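Local coordinates for protein methylenetetrahydrofolate--tRNA-(uracil-5-)-methyltransferase TrmFO (Thermus thermophilus, PDB 3G5S) that probably catalyses the folate-dependent methylation of uridine 54 in tRNA to 5-methyluridine, with FAD as cofactor, at residues A69-A74 and T349-G354; A368-S373 and S425-G430. One frame throughout, in Å; residues are numbered along the deposited sequence.

Interaction 1 (A69-A74 and T349-G354); sequences AEMRRA and TGFLAG
Two residues before Phe351 in helix 343-361, Thr349 OG1 is gripped by three groups, hydrogen-bonded with Gly335 N, Glu345 O and Ser346 O. Phe351 itself points the other way, to Ala74 and Met71, and no hydrogen bond passes between segments 69-74 and 349-354; the contact is made by three buried apolar side chains. Ala74 CB sits over one face of the Phe351 ring, 4.1 Å from the ring centroid and 20° off its normal, a CH-pi contact displaced toward CZ and CE1. An alanine suits this place because its single methyl lets the flat ring lie close to helix 63-74. Met71, present as selenomethionine, reaches the same side of the ring: SE lies 4.8 Å from the centroid of the Phe351 ring, a Met-aromatic contact, and Met71 CE is 4.0 Å from Phe351 CD2. Bends at both chi2 (-59°) and chi3 carry SE and CE to the ring at a slant. Phe351 reaches across with CG anti to its backbone N (chi1 161°), and its ring also touches Thr19 and Arg22 of helix 11-22. With dispersion, CH-pi and chalcogen-aromatic attraction as its means, the contact depends on close fit of shapes rather than on charge.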
loop_
_atom_site.group_PDB
_atom_site.type_symbol
_atom_site.label_atom_id
_atom_site.label_comp_id
_atom_site.label_asym_id
_atom_site.label_seq_id
_atom_site.Cartn_x
_atom_site.Cartn_y
_atom_site.Cartn_z
ATOM N N ALA A 69 -9.100 12.532 6.147
ATOM C CA ALA A 69 -9.142 13.678 7.048
ATOM C C ALA A 69 -7.764 14.313 7.221
ATOM O O ALA A 69 -7.638 15.542 7.243
ATOM C CB ALA A 69 -9.731 13.279 8.402
ATOM N N GLU A 70 -6.735 13.482 7.347
ATOM C CA GLU A 70 -5.374 13.991 7.450
ATOM C C GLU A 70 -5.013 14.787 6.211
ATOM O O GLU A 70 -4.433 15.863 6.299
ATOM C CB GLU A 70 -4.382 12.833 7.628
ATOM C CG GLU A 70 -4.489 12.144 8.975
ATOM C CD GLU A 70 -3.625 10.897 9.121
ATOM O OE1 GLU A 70 -2.932 10.468 8.157
ATOM O OE2 GLU A 70 -3.661 10.328 10.242
HETATM N N MSE A 71 -5.336 14.245 5.046
HETATM C CA MSE A 71 -4.982 14.918 3.804
HETATM C C MSE A 71 -5.740 16.240 3.619
HETATM O O MSE A 71 -5.181 17.188 3.073
HETATM C CB MSE A 71 -5.119 13.964 2.621
HETATM C CG MSE A 71 -3.995 12.925 2.581
HETATM SE SE MSE A 71 -2.212 13.744 2.449
HETATM C CE MSE A 71 -1.763 13.731 4.342
ATOM N N ARG A 72 -6.987 16.330 4.090
ATOM C CA ARG A 72 -7.659 17.625 4.095
ATOM C C ARG A 72 -6.911 18.614 4.974
ATOM O O ARG A 72 -6.722 19.769 4.597
ATOM C CB ARG A 72 -9.097 17.514 4.588
ATOM C CG ARG A 72 -10.037 16.818 3.634
ATOM C CD ARG A 72 -11.497 17.076 4.018
ATOM N NE ARG A 72 -12.402 16.341 3.147
ATOM C CZ ARG A 72 -12.852 15.116 3.389
ATOM N NH1 ARG A 72 -12.527 14.487 4.515
ATOM N NH2 ARG A 72 -13.638 14.526 2.501
ATOM N N ARG A 73 -6.511 18.175 6.161
ATOM C CA ARG A 73 -5.801 19.061 7.071
ATOM C C ARG A 73 -4.501 19.535 6.435
ATOM O O ARG A 73 -4.074 20.662 6.671
ATOM C CB ARG A 73 -5.525 18.365 8.406
ATOM C CG ARG A 73 -6.762 17.923 9.185
ATOM C CD ARG A 73 -7.379 19.036 10.001
ATOM N NE ARG A 73 -8.570 18.607 10.744
ATOM C CZ ARG A 73 -8.596 18.342 12.049
ATOM N NH1 ARG A 73 -7.490 18.442 12.772
ATOM N NH2 ARG A 73 -9.731 17.978 12.636
ATOM N N ALA A 74 -3.878 18.673 5.631
ATOM C CA ALA A 74 -2.630 19.013 4.959
ATOM C C ALA A 74 -2.822 19.945 3.762
ATOM O O ALA A 74 -1.849 20.472 3.240
ATOM C CB ALA A 74 -1.906 17.742 4.521
ATOM N N THR A 349 1.409 9.720 -0.004
ATOM C CA THR A 349 2.850 9.585 -0.115
ATOM C C THR A 349 3.432 10.643 -1.061
ATOM O O THR A 349 4.544 11.107 -0.843
ATOM C CB THR A 349 3.287 8.155 -0.498
ATOM O OG1 THR A 349 2.681 7.765 -1.735
ATOM C CG2 THR A 349 2.934 7.153 0.620
ATOM N N GLY A 350 2.684 11.028 -2.093
ATOM C CA GLY A 350 3.101 12.144 -2.936
ATOM C C GLY A 350 3.263 13.434 -2.144
ATOM O O GLY A 350 4.246 14.162 -2.306
ATOM N N PHE A 351 2.299 13.713 -1.270
ATOM C CA PHE A 351 2.411 14.861 -0.386
ATOM C C PHE A 351 3.721 14.824 0.407
ATOM O O PHE A 351 4.451 15.814 0.464
ATOM C CB PHE A 351 1.205 14.918 0.564
ATOM C CG PHE A 351 1.440 15.769 1.780
ATOM C CD1 PHE A 351 1.437 17.155 1.693
ATOM C CD2 PHE A 351 1.685 15.185 3.005
ATOM C CE1 PHE A 351 1.680 17.945 2.804
ATOM C CE2 PHE A 351 1.922 15.971 4.130
ATOM C CZ PHE A 351 1.916 17.351 4.024
ATOM N N LEU A 352 4.023 13.691 1.031
ATOM C CA LEU A 352 5.203 13.619 1.886
ATOM C C LEU A 352 6.499 13.728 1.084
ATOM O O LEU A 352 7.433 14.428 1.479
ATOM C CB LEU A 352 5.196 12.365 2.756
ATOM C CG LEU A 352 6.365 12.271 3.742
ATOM C CD1 LEU A 352 6.414 13.442 4.716
ATOM C CD2 LEU A 352 6.334 10.962 4.492
ATOM N N ALA A 353 6.555 13.038 -0.048
ATOM C CA ALA A 353 7.739 13.104 -0.900
ATOM C C ALA A 353 7.954 14.520 -1.410
ATOM O O ALA A 353 9.079 15.017 -1.416
ATOM C CB ALA A 353 7.625 12.121 -2.052
ATOM N N GLY A 354 6.879 15.173 -1.837
ATOM C CA GLY A 354 6.965 16.550 -2.289
ATOM C C GLY A 354 7.400 17.491 -1.179
ATOM O O GLY A 354 8.193 18.406 -1.401
#

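Interaction 2 (A368-S373 and S425-G430); sequences APPEES and SAWLSG
This is a proline-aromatic contact: the loop between helices 343-361 and 374-384 lies across the indole of Trp427, near the C-terminal end of helix 409-429. Pro369 CA stands over the indole face, 3.6 Å from the centroid of the five-membered ring of Trp427 and 12° off the normal, the geometry of a CH-pi contact. The proline ring spreads from there over the six-membered ring, with Pro369 CB 3.9 Å from Trp427 CE3 and its CD as close to CZ2. Pro370 adds its CD, 3.7 Å from Trp427 CB, where the indole joins its helix. Prolines suit the place: they are stiff, present polarised C-H groups to the pi cloud and have no amide N-H to satisfy. Trp427 reaches the loop because its CG is anti to the backbone N (chi1 175°), and the indole then stands out from the helix. Ala368 O comes within 3.2 Å of Trp427 NE1, but at an angle too poor for a hydrogen bond. With an alanine here instead of Trp427, CA, CB, CG and CD of Pro369 would probably lose the indole they lie against and Pro370 CD its contact with CG, opening a gap between loop and helix. Further along, a type I turn from Pro370 to Ser373 ends the loop. Pro370 O accepts both Ser373 N, at 3.0 Å, and Ser373 OG, at 2.8 Å and in the carbonyl plane, while the same hydroxyl, as N-cap, bonds Gly376 N of helix 374-384. Beyond the loop, the indole meets Phe424 of its own helix and Leu355 of helix 343-361, and Pro369 touches Leu352, so the contact wedges the loop between helices 343-361 and 409-429.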
loop_
_atom_site.group_PDB
_atom_site.type_symbol
_atom_site.label_atom_id
_atom_site.label_comp_id
_atom_site.label_asym_id
_atom_site.label_seq_id
_atom_site.Cartn_x
_atom_site.Cartn_y
_atom_site.Cartn_z
ATOM N N ALA A 368 8.754 13.327 8.864
ATOM C CA ALA A 368 7.784 12.260 8.654
ATOM C C ALA A 368 6.756 12.332 9.765
ATOM O O ALA A 368 7.106 12.578 10.913
ATOM C CB ALA A 368 8.450 10.899 8.644
ATOM N N PRO A 369 5.479 12.116 9.431
ATOM C CA PRO A 369 4.430 12.235 10.447
ATOM C C PRO A 369 4.511 11.104 11.459
ATOM O O PRO A 369 5.138 10.084 11.214
ATOM C CB PRO A 369 3.128 12.146 9.647
ATOM C CG PRO A 369 3.486 11.802 8.261
ATOM C CD PRO A 369 4.964 11.764 8.098
ATOM N N PRO A 370 3.856 11.281 12.603
ATOM C CA PRO A 370 4.004 10.343 13.720
ATOM C C PRO A 370 3.271 9.019 13.505
ATOM O O PRO A 370 2.349 8.939 12.691
ATOM C CB PRO A 370 3.381 11.099 14.892
ATOM C CG PRO A 370 2.432 12.049 14.267
ATOM C CD PRO A 370 3.016 12.440 12.948
ATOM N N GLU A 371 3.678 8.002 14.258
ATOM C CA GLU A 371 3.135 6.647 14.152
ATOM C C GLU A 371 1.621 6.566 14.375
ATOM O O GLU A 371 0.969 5.654 13.864
ATOM C CB GLU A 371 3.854 5.713 15.142
ATOM C CG GLU A 371 3.735 6.153 16.603
ATOM C CD GLU A 371 4.281 5.134 17.593
ATOM O OE1 GLU A 371 4.780 4.078 17.152
ATOM O OE2 GLU A 371 4.206 5.390 18.814
ATOM N N GLU A 372 1.071 7.501 15.148
ATOM C CA GLU A 372 -0.365 7.507 15.435
ATOM C C GLU A 372 -1.196 7.959 14.247
ATOM O O GLU A 372 -2.388 7.665 14.184
ATOM C CB GLU A 372 -0.693 8.405 16.629
ATOM C CG GLU A 372 -0.168 7.902 17.952
ATOM C CD GLU A 372 1.333 8.054 18.097
ATOM O OE1 GLU A 372 1.940 8.857 17.350
ATOM O OE2 GLU A 372 1.901 7.371 18.983
ATOM N N SER A 373 -0.588 8.713 13.335
ATOM C CA SER A 373 -1.306 9.151 12.151
ATOM C C SER A 373 -1.301 8.032 11.129
ATOM O O SER A 373 -0.402 7.185 11.118
ATOM C CB SER A 373 -0.707 10.430 11.565
ATOM O OG SER A 373 0.551 10.217 10.966
ATOM N N SER A 425 -2.353 16.685 12.969
ATOM C CA SER A 425 -2.518 18.132 12.986
ATOM C C SER A 425 -1.422 18.818 13.793
ATOM O O SER A 425 -0.911 19.861 13.395
ATOM C CB SER A 425 -3.895 18.506 13.528
ATOM O OG SER A 425 -4.910 18.125 12.620
ATOM N N ALA A 426 -1.060 18.235 14.930
ATOM C CA ALA A 426 0.023 18.798 15.729
ATOM C C ALA A 426 1.345 18.739 14.966
ATOM O O ALA A 426 2.155 19.661 15.020
ATOM C CB ALA A 426 0.133 18.078 17.064
ATOM N N TRP A 427 1.558 17.645 14.246
ATOM C CA TRP A 427 2.753 17.511 13.427
ATOM C C TRP A 427 2.790 18.608 12.359
ATOM O O TRP A 427 3.810 19.277 12.192
ATOM C CB TRP A 427 2.809 16.116 12.816
ATOM C CG TRP A 427 3.943 15.927 11.867
ATOM C CD1 TRP A 427 5.264 15.738 12.175
ATOM C CD2 TRP A 427 3.857 15.901 10.440
ATOM N NE1 TRP A 427 6.002 15.604 11.019
ATOM C CE2 TRP A 427 5.162 15.701 9.941
ATOM C CE3 TRP A 427 2.803 16.034 9.533
ATOM C CZ2 TRP A 427 5.436 15.620 8.575
ATOM C CZ3 TRP A 427 3.077 15.961 8.177
ATOM C CH2 TRP A 427 4.381 15.752 7.713
ATOM N N LEU A 428 1.678 18.815 11.656
ATOM C CA LEU A 428 1.620 19.866 10.634
ATOM C C LEU A 428 1.962 21.222 11.226
ATOM O O LEU A 428 2.693 22.010 10.631
ATOM C CB LEU A 428 0.226 19.954 10.015
ATOM C CG LEU A 428 -0.246 18.851 9.074
ATOM C CD1 LEU A 428 -1.719 19.057 8.756
ATOM C CD2 LEU A 428 0.588 18.832 7.803
ATOM N N SER A 429 1.410 21.494 12.402
ATOM C CA SER A 429 1.571 22.796 13.029
ATOM C C SER A 429 3.021 23.088 13.394
ATOM O O SER A 429 3.409 24.245 13.536
ATOM C CB SER A 429 0.681 22.904 14.270
ATOM O OG SER A 429 -0.686 22.913 13.906
ATOM N N GLY A 430 3.815 22.037 13.553
ATOM C CA GLY A 430 5.217 22.188 13.894
ATOM C C GLY A 430 6.154 22.359 12.714
ATOM O O GLY A 430 7.345 22.588 12.904
#

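Overall arrangement
From the N terminus, helix 63-74 comes first, and interaction 1 closes a long loop of 274 residues when the chain returns in helix 343-361. That helix leads into the segment 368-373, from which interaction 2 closes a much shorter loop of 51 residues, ending on helix 409-429. The two follow in series, neither crossing nor nesting, yet their centres are only 11 Å apart. They also touch: Glu70 OE2 packs at 3.2 Å against Ser373 CB, and its carboxylate accepts the backbone N atoms of Met374 and Leu375 at the start of helix 374-384. Leu428 CD1 packs at 3.5 Å against Arg73 O. Together they join four helices into one cluster.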